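Local coordinates for iodotyrosine deiodinase (Thermotoga neapolitana, PDB 6TYK), which catalyses the FMN-dependent reductive dehalogenation of halotyrosines such as 3-iodo-L-tyrosine and 3,5-diiodo-L-tyrosine, releasing the halide, at residues Ala8-Pro22 with Pro163-Pro175. Sequence-based numbering, arbitrary orientation.
Sequences AKKRKTVRRFKKEKP and PVGYPDDPKPKYP. With FMN (flavin mononucleotide), chain C.
Lys173 reaches across to the end of helix 4-10 with its ammonium group. CG anti to the backbone N (chi1 -165°) and an extended chain carry NZ to the carbonyls there. NZ donates to Arg11 O at 2.9 Å, nearly in line with the carbonyl bond, and to Lys9 O at 3.0 Å from above the carbonyl plane. Glu36 of the second subunit forms a salt bridge with the same NZ. Beside it, Lys12 lies along the backbone of Lys171-Lys173, with CE 3.7 Å from Pro170 CG.

Arg16 grips Asp168 twice: NE bonds to Asp168 O at 2.8 Å, near the guanidinium plane, and NH2 forms a salt bridge with Asp168 OD2. A bend at chi3 (52°) turns the guanidinium to this position. Backbone bonds Asp168 N to Arg16 O and Lys18 N to Tyr166 O flank the Phe17-Pro167 bridge. Farther along, Pro22 CG sits over one face of the Tyr166 ring, 3.8 Å from its centroid, a CH-pi contact.

Both segments hold FMN. Thr13 N and Tyr174 N each bind a phosphate oxygen, while Arg15 NE donates to flavin O2 at 2.9 Å and NH2 to N1. The pairing builds part of the FMN site of this homodimeric nitroreductase-family enzyme.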
ATOM      1  N   ALA A   8      -2.269 -13.644  -4.906  1.00 12.31           N
ATOM      2  CA  ALA A   8      -1.753 -13.131  -3.639  1.00 12.34           C
ATOM      3  C   ALA A   8      -1.128 -14.244  -2.802  1.00 12.82           C
ATOM      4  O   ALA A   8      -0.082 -14.060  -2.178  1.00 12.59           O
ATOM      5  CB  ALA A   8      -2.861 -12.436  -2.855  1.00 13.86           C
ATOM      6  N   LYS A   9      -1.773 -15.405  -2.789  1.00 12.24           N
ATOM      7  CA  LYS A   9      -1.283 -16.505  -1.980  1.00 14.24           C
ATOM      8  C   LYS A   9       0.067 -16.992  -2.489  1.00 14.44           C
ATOM      9  O   LYS A   9       0.977 -17.259  -1.702  1.00 14.64           O
ATOM     10  CB  LYS A   9      -2.293 -17.654  -1.957  1.00 16.92           C
ATOM     11  CG  LYS A   9      -1.934 -18.718  -0.934  1.00 22.21           C
ATOM     12  CD  LYS A   9      -2.905 -19.876  -0.927  1.00 26.86           C
ATOM     13  CE  LYS A   9      -2.698 -20.729   0.322  1.00 30.41           C
ATOM     14  NZ  LYS A   9      -1.301 -20.630   0.846  1.00 32.53           N
ATOM     15  N   LYS A  10       0.199 -17.105  -3.806  1.00 13.89           N
ATOM     16  CA  LYS A  10       1.427 -17.632  -4.403  1.00 15.83           C
ATOM     17  C   LYS A  10       2.595 -16.661  -4.260  1.00 15.45           C
ATOM     18  O   LYS A  10       3.744 -17.079  -4.094  1.00 17.93           O
ATOM     19  CB  LYS A  10       1.217 -17.966  -5.883  1.00 21.67           C
ATOM     20  CG  LYS A  10       0.499 -19.276  -6.134  1.00 57.36           C
ATOM     21  CD  LYS A  10       0.073 -19.398  -7.587  1.00 97.10           C
ATOM     22  CE  LYS A  10      -0.880 -20.567  -7.786  1.00 69.88           C
ATOM     23  NZ  LYS A  10      -1.429 -20.612  -9.170  1.00 79.46           N
ATOM     24  N   ARG A  11       2.306 -15.367  -4.333  1.00 14.17           N
ATOM     25  CA  ARG A  11       3.356 -14.358  -4.331  1.00 12.18           C
ATOM     26  C   ARG A  11       4.107 -14.383  -3.003  1.00 13.07           C
ATOM     27  O   ARG A  11       3.505 -14.397  -1.930  1.00 13.08           O
ATOM     28  CB  ARG A  11       2.770 -12.973  -4.616  1.00 12.75           C
ATOM     29  CG  ARG A  11       3.812 -11.916  -4.925  1.00 15.78           C
ATOM     30  CD  ARG A  11       4.126 -11.056  -3.711  1.00 14.43           C
ATOM     31  NE  ARG A  11       5.393 -10.354  -3.878  1.00 12.80           N
ATOM     32  CZ  ARG A  11       6.247 -10.142  -2.883  1.00 11.06           C
ATOM     33  NH1 ARG A  11       5.942 -10.550  -1.663  1.00 11.66           N
ATOM     34  NH2 ARG A  11       7.394  -9.517  -3.102  1.00 11.82           N
ATOM     35  N   LYS A  12       5.430 -14.417  -3.090  1.00 13.91           N
ATOM     36  CA  LYS A  12       6.272 -14.468  -1.909  1.00 12.49           C
ATOM     37  C   LYS A  12       7.539 -13.673  -2.172  1.00 12.28           C
ATOM     38  O   LYS A  12       7.805 -13.272  -3.303  1.00 13.06           O
ATOM     39  CB  LYS A  12       6.634 -15.910  -1.578  1.00 13.37           C
ATOM     40  CG  LYS A  12       7.403 -16.624  -2.674  1.00 15.59           C
ATOM     41  CD  LYS A  12       7.671 -18.057  -2.264  1.00 15.50           C
ATOM     42  CE  LYS A  12       8.519 -18.801  -3.281  1.00 18.20           C
ATOM     43  NZ  LYS A  12       7.822 -19.005  -4.578  1.00 22.59           N
ATOM     44  N   THR A  13       8.337 -13.452  -1.137  1.00 12.25           N
ATOM     45  CA  THR A  13       9.576 -12.715  -1.322  1.00 10.51           C
ATOM     46  C   THR A  13      10.500 -13.478  -2.254  1.00 11.44           C
ATOM     47  O   THR A  13      10.609 -14.707  -2.186  1.00 12.13           O
ATOM     48  CB  THR A  13      10.336 -12.530   0.002  1.00 12.52           C
ATOM     49  OG1 THR A  13       9.421 -12.247   1.065  1.00 12.58           O
ATOM     50  CG2 THR A  13      11.328 -11.383  -0.136  1.00 13.51           C
ATOM     51  N   VAL A  14      11.181 -12.737  -3.112  1.00 10.63           N
ATOM     52  CA  VAL A  14      12.263 -13.309  -3.887  1.00 10.96           C
ATOM     53  C   VAL A  14      13.524 -12.519  -3.573  1.00 11.26           C
ATOM     54  O   VAL A  14      13.580 -11.309  -3.798  1.00 11.93           O
ATOM     55  CB  VAL A  14      11.968 -13.290  -5.410  1.00 10.42           C
ATOM     56  CG1 VAL A  14      13.192 -13.766  -6.198  1.00 11.65           C
ATOM     57  CG2 VAL A  14      10.750 -14.150  -5.727  1.00 13.05           C
ATOM     58  N   ARG A  15      14.529 -13.204  -3.035  1.00 10.94           N
ATOM     59  CA  ARG A  15      15.815 -12.579  -2.734  1.00 11.66           C
ATOM     60  C   ARG A  15      16.921 -13.255  -3.531  1.00 12.53           C
ATOM     61  O   ARG A  15      18.089 -12.891  -3.398  1.00 15.65           O
ATOM     62  CB  ARG A  15      16.129 -12.689  -1.237  1.00 12.23           C
ATOM     63  CG  ARG A  15      15.116 -11.981  -0.352  1.00 12.79           C
ATOM     64  CD  ARG A  15      15.432 -12.152   1.129  1.00 13.32           C
ATOM     65  NE  ARG A  15      14.504 -11.403   1.982  1.00 13.29           N
ATOM     66  CZ  ARG A  15      13.416 -11.914   2.545  1.00 13.10           C
ATOM     67  NH1 ARG A  15      13.099 -13.191   2.352  1.00 14.68           N
ATOM     68  NH2 ARG A  15      12.648 -11.149   3.308  1.00 13.40           N
ATOM     69  N   ARG A  16      16.540 -14.246  -4.335  1.00 13.20           N
ATOM     70  CA  ARG A  16      17.457 -14.982  -5.201  1.00 15.09           C
ATOM     71  C   ARG A  16      17.010 -14.765  -6.626  1.00 14.16           C
ATOM     72  O   ARG A  16      15.921 -15.198  -7.011  1.00 14.09           O
ATOM     73  CB  ARG A  16      17.414 -16.485  -4.910  1.00 15.45           C
ATOM     74  CG  ARG A  16      18.022 -16.901  -3.591  1.00 15.39           C
ATOM     75  CD  ARG A  16      17.886 -18.410  -3.366  1.00 14.97           C
ATOM     76  NE  ARG A  16      18.398 -19.178  -4.498  1.00 16.05           N
ATOM     77  CZ  ARG A  16      19.671 -19.531  -4.654  1.00 16.73           C
ATOM     78  NH1 ARG A  16      20.581 -19.205  -3.741  1.00 16.15           N
ATOM     79  NH2 ARG A  16      20.034 -20.213  -5.728  1.00 18.55           N
ATOM     80  N   PHE A  17      17.850 -14.104  -7.410  1.00 13.07           N
ATOM     81  CA  PHE A  17      17.498 -13.752  -8.774  1.00 12.68           C
ATOM     82  C   PHE A  17      18.439 -14.378  -9.776  1.00 14.45           C
ATOM     83  O   PHE A  17      19.605 -14.611  -9.482  1.00 17.05           O
ATOM     84  CB  PHE A  17      17.549 -12.240  -8.943  1.00 13.78           C
ATOM     85  CG  PHE A  17      16.528 -11.519  -8.119  1.00 12.74           C
ATOM     86  CD1 PHE A  17      15.250 -11.304  -8.614  1.00 13.47           C
ATOM     87  CD2 PHE A  17      16.838 -11.059  -6.852  1.00 13.20           C
ATOM     88  CE1 PHE A  17      14.303 -10.662  -7.857  1.00 12.60           C
ATOM     89  CE2 PHE A  17      15.893 -10.414  -6.087  1.00 14.06           C
ATOM     90  CZ  PHE A  17      14.626 -10.202  -6.594  1.00 13.74           C
ATOM     91  N   LYS A  18      17.915 -14.644 -10.966  1.00 16.55           N
ATOM     92  CA  LYS A  18      18.757 -14.958 -12.106  1.00 17.00           C
ATOM     93  C   LYS A  18      19.313 -13.645 -12.640  1.00 15.39           C
ATOM     94  O   LYS A  18      18.741 -12.582 -12.403  1.00 18.72           O
ATOM     95  CB  LYS A  18      17.930 -15.637 -13.194  1.00 18.32           C
ATOM     96  CG  LYS A  18      17.334 -16.967 -12.783  1.00 18.82           C
ATOM     97  CD  LYS A  18      16.504 -17.558 -13.905  1.00 20.80           C
ATOM     98  CE  LYS A  18      15.798 -18.833 -13.472  1.00 25.50           C
ATOM     99  NZ  LYS A  18      14.974 -19.416 -14.573  1.00 27.83           N
ATOM    100  N   LYS A  19      20.423 -13.705 -13.363  1.00 19.08           N
ATOM    101  CA  LYS A  19      20.967 -12.489 -13.965  1.00 22.28           C
ATOM    102  C   LYS A  19      20.312 -12.157 -15.304  1.00 20.80           C
ATOM    103  O   LYS A  19      20.375 -11.011 -15.767  1.00 21.85           O
ATOM    104  CB  LYS A  19      22.490 -12.570 -14.098  1.00 26.80           C
ATOM    105  CG  LYS A  19      23.213 -12.420 -12.761  1.00 31.05           C
ATOM    106  CD  LYS A  19      24.681 -12.036 -12.920  1.00 34.31           C
ATOM    107  CE  LYS A  19      25.550 -13.238 -13.262  1.00 37.70           C
ATOM    108  NZ  LYS A  19      27.004 -12.918 -13.160  1.00 39.24           N
ATOM    109  N   GLU A  20      19.666 -13.148 -15.914  1.00 19.42           N
ATOM    110  CA  GLU A  20      19.017 -12.927 -17.198  1.00 20.85           C
ATOM    111  C   GLU A  20      18.022 -11.782 -17.100  1.00 17.92           C
ATOM    112  O   GLU A  20      17.250 -11.685 -16.142  1.00 21.00           O
ATOM    113  CB  GLU A  20      18.371 -14.202 -17.751  1.00 28.69           C
ATOM    114  CG  GLU A  20      17.511 -14.982 -16.783  1.00 37.64           C
ATOM    115  CD  GLU A  20      16.822 -16.153 -17.464  1.00 44.02           C
ATOM    116  OE1 GLU A  20      16.316 -15.968 -18.594  1.00 46.58           O
ATOM    117  OE2 GLU A  20      16.794 -17.257 -16.880  1.00 45.71           O
ATOM    118  N   LYS A  21      18.071 -10.902 -18.092  1.00 16.22           N
ATOM    119  CA  LYS A  21      17.308  -9.662 -18.058  1.00 17.00           C
ATOM    120  C   LYS A  21      15.926  -9.838 -18.656  1.00 16.94           C
ATOM    121  O   LYS A  21      15.799 -10.100 -19.845  1.00 18.64           O
ATOM    122  CB  LYS A  21      18.042  -8.577 -18.836  1.00 20.31           C
ATOM    123  CG  LYS A  21      19.415  -8.246 -18.286  1.00 21.49           C
ATOM    124  CD  LYS A  21      20.124  -7.276 -19.204  1.00 26.94           C
ATOM    125  CE  LYS A  21      21.490  -6.913 -18.657  1.00 32.22           C
ATOM    126  NZ  LYS A  21      22.296  -6.224 -19.687  1.00 35.94           N
ATOM    127  N   PRO A  22      14.880  -9.667 -17.838  1.00 16.24           N
ATOM    128  CA  PRO A  22      13.524  -9.652 -18.385  1.00 16.89           C
ATOM    129  C   PRO A  22      13.369  -8.493 -19.352  1.00 16.12           C
ATOM    130  O   PRO A  22      14.033  -7.464 -19.194  1.00 15.98           O
ATOM    131  CB  PRO A  22      12.652  -9.402 -17.149  1.00 17.56           C
ATOM    132  CG  PRO A  22      13.493  -9.793 -15.977  1.00 18.15           C
ATOM    133  CD  PRO A  22      14.894  -9.457 -16.381  1.00 17.99           C
ATOM    134  N   PRO A 163      14.298  -4.809  -5.869  1.00 11.64           N
ATOM    135  CA  PRO A 163      15.021  -5.613  -6.855  1.00 12.36           C
ATOM    136  C   PRO A 163      14.005  -6.433  -7.632  1.00 12.63           C
ATOM    137  O   PRO A 163      13.094  -7.006  -7.027  1.00 13.66           O
ATOM    138  CB  PRO A 163      15.913  -6.518  -5.999  1.00 13.50           C
ATOM    139  CG  PRO A 163      15.972  -5.835  -4.656  1.00 15.47           C
ATOM    140  CD  PRO A 163      14.644  -5.176  -4.488  1.00 14.33           C
ATOM    141  N   VAL A 164      14.133  -6.445  -8.953  1.00 11.68           N
ATOM    142  CA  VAL A 164      13.205  -7.176  -9.803  1.00 12.76           C
ATOM    143  C   VAL A 164      13.972  -8.018 -10.804  1.00 13.06           C
ATOM    144  O   VAL A 164      14.940  -7.563 -11.404  1.00 14.45           O
ATOM    145  CB  VAL A 164      12.263  -6.227 -10.564  1.00 14.12           C
ATOM    146  CG1 VAL A 164      11.356  -7.021 -11.513  1.00 16.90           C
ATOM    147  CG2 VAL A 164      11.426  -5.419  -9.579  1.00 15.65           C
ATOM    148  N   GLY A 165      13.533  -9.255 -10.974  1.00 12.41           N
ATOM    149  CA  GLY A 165      14.125 -10.128 -11.964  1.00 12.37           C
ATOM    150  C   GLY A 165      13.425 -11.465 -11.921  1.00 12.35           C
ATOM    151  O   GLY A 165      12.410 -11.629 -11.245  1.00 13.07           O
ATOM    152  N   TYR A 166      13.958 -12.425 -12.660  1.00 13.25           N
ATOM    153  CA  TYR A 166      13.417 -13.772 -12.640  1.00 13.35           C
ATOM    154  C   TYR A 166      13.869 -14.456 -11.364  1.00 12.91           C
ATOM    155  O   TYR A 166      15.037 -14.369 -10.993  1.00 14.28           O
ATOM    156  CB  TYR A 166      13.934 -14.554 -13.845  1.00 13.99           C
ATOM    157  CG  TYR A 166      13.426 -14.024 -15.162  1.00 17.08           C
ATOM    158  CD1 TYR A 166      12.071 -14.018 -15.438  1.00 18.00           C
ATOM    159  CD2 TYR A 166      14.299 -13.534 -16.128  1.00 19.26           C
ATOM    160  CE1 TYR A 166      11.591 -13.550 -16.639  1.00 19.87           C
ATOM    161  CE2 TYR A 166      13.825 -13.059 -17.337  1.00 21.75           C
ATOM    162  CZ  TYR A 166      12.471 -13.067 -17.583  1.00 21.70           C
ATOM    163  OH  TYR A 166      11.985 -12.599 -18.781  1.00 23.94           O
ATOM    164  N   PRO A 167      12.945 -15.152 -10.686  1.00 12.63           N
ATOM    165  CA  PRO A 167      13.316 -15.832  -9.446  1.00 13.10           C
ATOM    166  C   PRO A 167      14.269 -16.977  -9.723  1.00 13.84           C
ATOM    167  O   PRO A 167      14.169 -17.653 -10.758  1.00 15.91           O
ATOM    168  CB  PRO A 167      11.981 -16.387  -8.931  1.00 14.67           C
ATOM    169  CG  PRO A 167      10.935 -15.576  -9.632  1.00 18.49           C
ATOM    170  CD  PRO A 167      11.516 -15.311 -10.987  1.00 15.78           C
ATOM    171  N   ASP A 168      15.187 -17.197  -8.792  1.00 13.15           N
ATOM    172  CA  ASP A 168      16.108 -18.315  -8.889  1.00 13.29           C
ATOM    173  C   ASP A 168      15.910 -19.243  -7.706  1.00 15.59           C
ATOM    174  O   ASP A 168      16.700 -19.246  -6.756  1.00 16.16           O
ATOM    175  CB  ASP A 168      17.549 -17.820  -8.928  1.00 14.19           C
ATOM    176  CG  ASP A 168      18.530 -18.952  -8.990  1.00 16.28           C
ATOM    177  OD1 ASP A 168      18.169 -19.982  -9.584  1.00 16.63           O
ATOM    178  OD2 ASP A 168      19.632 -18.840  -8.430  1.00 17.11           O
ATOM    179  N   ASP A 169      14.841 -20.028  -7.779  1.00 15.82           N
ATOM    180  CA  ASP A 169      14.451 -20.936  -6.705  1.00 15.55           C
ATOM    181  C   ASP A 169      14.419 -20.273  -5.334  1.00 15.74           C
ATOM    182  O   ASP A 169      15.183 -20.625  -4.436  1.00 15.65           O
ATOM    183  CB  ASP A 169      15.343 -22.171  -6.674  1.00 17.10           C
ATOM    184  CG  ASP A 169      14.765 -23.265  -5.798  1.00 18.84           C
ATOM    185  OD1 ASP A 169      13.529 -23.297  -5.628  1.00 22.39           O
ATOM    186  OD2 ASP A 169      15.533 -24.088  -5.278  1.00 19.95           O
ATOM    187  N   PRO A 170      13.502 -19.322  -5.167  1.00 16.86           N
ATOM    188  CA  PRO A 170      13.388 -18.599  -3.902  1.00 17.64           C
ATOM    189  C   PRO A 170      12.893 -19.492  -2.774  1.00 18.66           C
ATOM    190  O   PRO A 170      12.256 -20.527  -3.010  1.00 20.41           O
ATOM    191  CB  PRO A 170      12.359 -17.509  -4.215  1.00 16.66           C
ATOM    192  CG  PRO A 170      11.543 -18.070  -5.344  1.00 18.98           C
ATOM    193  CD  PRO A 170      12.473 -18.928  -6.143  1.00 17.06           C
ATOM    194  N   LYS A 171      13.198 -19.084  -1.549  1.00 17.52           N
ATOM    195  CA  LYS A 171      12.763 -19.803  -0.361  1.00 18.37           C
ATOM    196  C   LYS A 171      11.243 -19.767  -0.245  1.00 16.45           C
ATOM    197  O   LYS A 171      10.589 -18.892  -0.808  1.00 16.06           O
ATOM    198  CB  LYS A 171      13.404 -19.193   0.883  1.00 21.97           C
ATOM    199  CG  LYS A 171      14.928 -19.284   0.904  1.00 26.65           C
ATOM    200  CD  LYS A 171      15.393 -20.726   0.894  1.00 32.23           C
ATOM    201  CE  LYS A 171      14.873 -21.473   2.109  1.00 35.00           C
ATOM    202  NZ  LYS A 171      15.268 -22.908   2.084  1.00 37.12           N
ATOM    203  N   PRO A 172      10.672 -20.726   0.490  1.00 17.45           N
ATOM    204  CA  PRO A 172       9.216 -20.788   0.615  1.00 17.48           C
ATOM    205  C   PRO A 172       8.618 -19.578   1.325  1.00 15.35           C
ATOM    206  O   PRO A 172       9.271 -18.915   2.139  1.00 16.08           O
ATOM    207  CB  PRO A 172       8.994 -22.039   1.467  1.00 19.29           C
ATOM    208  CG  PRO A 172      10.204 -22.865   1.238  1.00 20.00           C
ATOM    209  CD  PRO A 172      11.326 -21.876   1.132  1.00 18.45           C
ATOM    210  N   LYS A 173       7.356 -19.318   1.014  1.00 13.95           N
ATOM    211  CA  LYS A 173       6.613 -18.263   1.665  1.00 13.47           C
ATOM    212  C   LYS A 173       6.536 -18.551   3.157  1.00 13.17           C
ATOM    213  O   LYS A 173       6.416 -19.711   3.569  1.00 14.47           O
ATOM    214  CB  LYS A 173       5.212 -18.171   1.071  1.00 14.27           C
ATOM    215  CG  LYS A 173       4.501 -16.886   1.435  1.00 11.85           C
ATOM    216  CD  LYS A 173       3.214 -16.696   0.645  1.00 12.37           C
ATOM    217  CE  LYS A 173       2.527 -15.408   1.064  1.00 14.38           C
ATOM    218  NZ  LYS A 173       1.500 -14.961   0.103  1.00 13.41           N
ATOM    219  N   TYR A 174       6.631 -17.507   3.976  1.00 12.55           N
ATOM    220  CA  TYR A 174       6.469 -17.697   5.412  1.00 13.28           C
ATOM    221  C   TYR A 174       4.985 -17.859   5.733  1.00 13.17           C
ATOM    222  O   TYR A 174       4.129 -17.561   4.906  1.00 13.85           O
ATOM    223  CB  TYR A 174       7.038 -16.516   6.190  1.00 14.10           C
ATOM    224  CG  TYR A 174       8.532 -16.308   6.021  1.00 14.68           C
ATOM    225  CD1 TYR A 174       9.389 -17.364   5.722  1.00 15.99           C
ATOM    226  CD2 TYR A 174       9.086 -15.050   6.177  1.00 15.21           C
ATOM    227  CE1 TYR A 174      10.755 -17.164   5.574  1.00 16.27           C
ATOM    228  CE2 TYR A 174      10.443 -14.841   6.035  1.00 16.00           C
ATOM    229  CZ  TYR A 174      11.275 -15.896   5.729  1.00 17.54           C
ATOM    230  OH  TYR A 174      12.625 -15.673   5.588  1.00 20.30           O
ATOM    231  N   PRO A 175       4.674 -18.333   6.941  1.00 14.01           N
ATOM    232  CA  PRO A 175       3.265 -18.571   7.263  1.00 14.40           C
ATOM    233  C   PRO A 175       2.429 -17.299   7.330  1.00 14.79           C
ATOM    234  O   PRO A 175       2.946 -16.177   7.372  1.00 15.78           O
ATOM    235  CB  PRO A 175       3.325 -19.216   8.657  1.00 16.59           C
ATOM    236  CG  PRO A 175       4.725 -19.717   8.810  1.00 17.82           C
ATOM    237  CD  PRO A 175       5.573 -18.751   8.031  1.00 16.20           C
TER
HETATM  238  N1  FMN C 301      12.835  -8.037   3.335  1.00 11.67           N
HETATM  239  C2  FMN C 301      14.189  -7.913   3.465  1.00 12.49           C
HETATM  240  O2  FMN C 301      14.901  -8.877   3.246  1.00 13.99           O
HETATM  241  N3  FMN C 301      14.754  -6.718   3.829  1.00 12.73           N
HETATM  242  C4  FMN C 301      13.976  -5.624   4.089  1.00 12.53           C
HETATM  243  O4  FMN C 301      14.516  -4.561   4.419  1.00 13.36           O
HETATM  244  C4A FMN C 301      12.591  -5.741   3.949  1.00 10.92           C
HETATM  245  N5  FMN C 301      11.778  -4.653   4.178  1.00 12.83           N
HETATM  246  C5A FMN C 301      10.408  -4.769   4.017  1.00 12.28           C
HETATM  247  C6  FMN C 301       9.603  -3.659   4.232  1.00 11.62           C
HETATM  248  C7  FMN C 301       8.228  -3.728   4.065  1.00 11.06           C
HETATM  249  C7M FMN C 301       7.403  -2.491   4.309  1.00 12.29           C
HETATM  250  C8  FMN C 301       7.653  -4.931   3.681  1.00 11.65           C
HETATM  251  C8M FMN C 301       6.164  -5.042   3.493  1.00 14.36           C
HETATM  252  C9  FMN C 301       8.460  -6.045   3.466  1.00 11.37           C
HETATM  253  C9A FMN C 301       9.842  -5.976   3.629  1.00 11.13           C
HETATM  254  N10 FMN C 301      10.663  -7.086   3.432  1.00 10.37           N
HETATM  255  C10 FMN C 301      12.028  -6.949   3.550  1.00 10.76           C
HETATM  256  C1' FMN C 301      10.087  -8.413   3.023  1.00 10.17           C
HETATM  257  C2' FMN C 301       9.453  -9.113   4.245  1.00 10.95           C
HETATM  258  O2' FMN C 301      10.444  -9.667   5.105  1.00 11.73           O
HETATM  259  C3' FMN C 301       8.473 -10.182   3.754  1.00 10.82           C
HETATM  260  O3' FMN C 301       7.412  -9.521   3.090  1.00 11.14           O
HETATM  261  C4' FMN C 301       7.916 -11.068   4.869  1.00 11.28           C
HETATM  262  O4' FMN C 301       8.966 -11.838   5.437  1.00 12.04           O
HETATM  263  C5' FMN C 301       6.843 -12.003   4.335  1.00 10.63           C
HETATM  264  O5' FMN C 301       7.375 -12.741   3.257  1.00 11.13           O
HETATM  265  P   FMN C 301       6.488 -13.838   2.487  1.00 11.89           P
HETATM  266  O1P FMN C 301       7.466 -14.493   1.516  1.00 12.26           O
HETATM  267  O2P FMN C 301       5.408 -13.135   1.713  1.00 13.77           O
HETATM  268  O3P FMN C 301       5.982 -14.829   3.517  1.00 11.51           O
HETATM  269  O   HOH W   1      10.733 -16.260  -0.046  1.00 15.54           O
HETATM  270  O   HOH W   2      20.054 -16.430  -7.280  1.00 20.04           O
HETATM  271  O   HOH W   3      16.495 -12.038 -13.699  1.00 15.82           O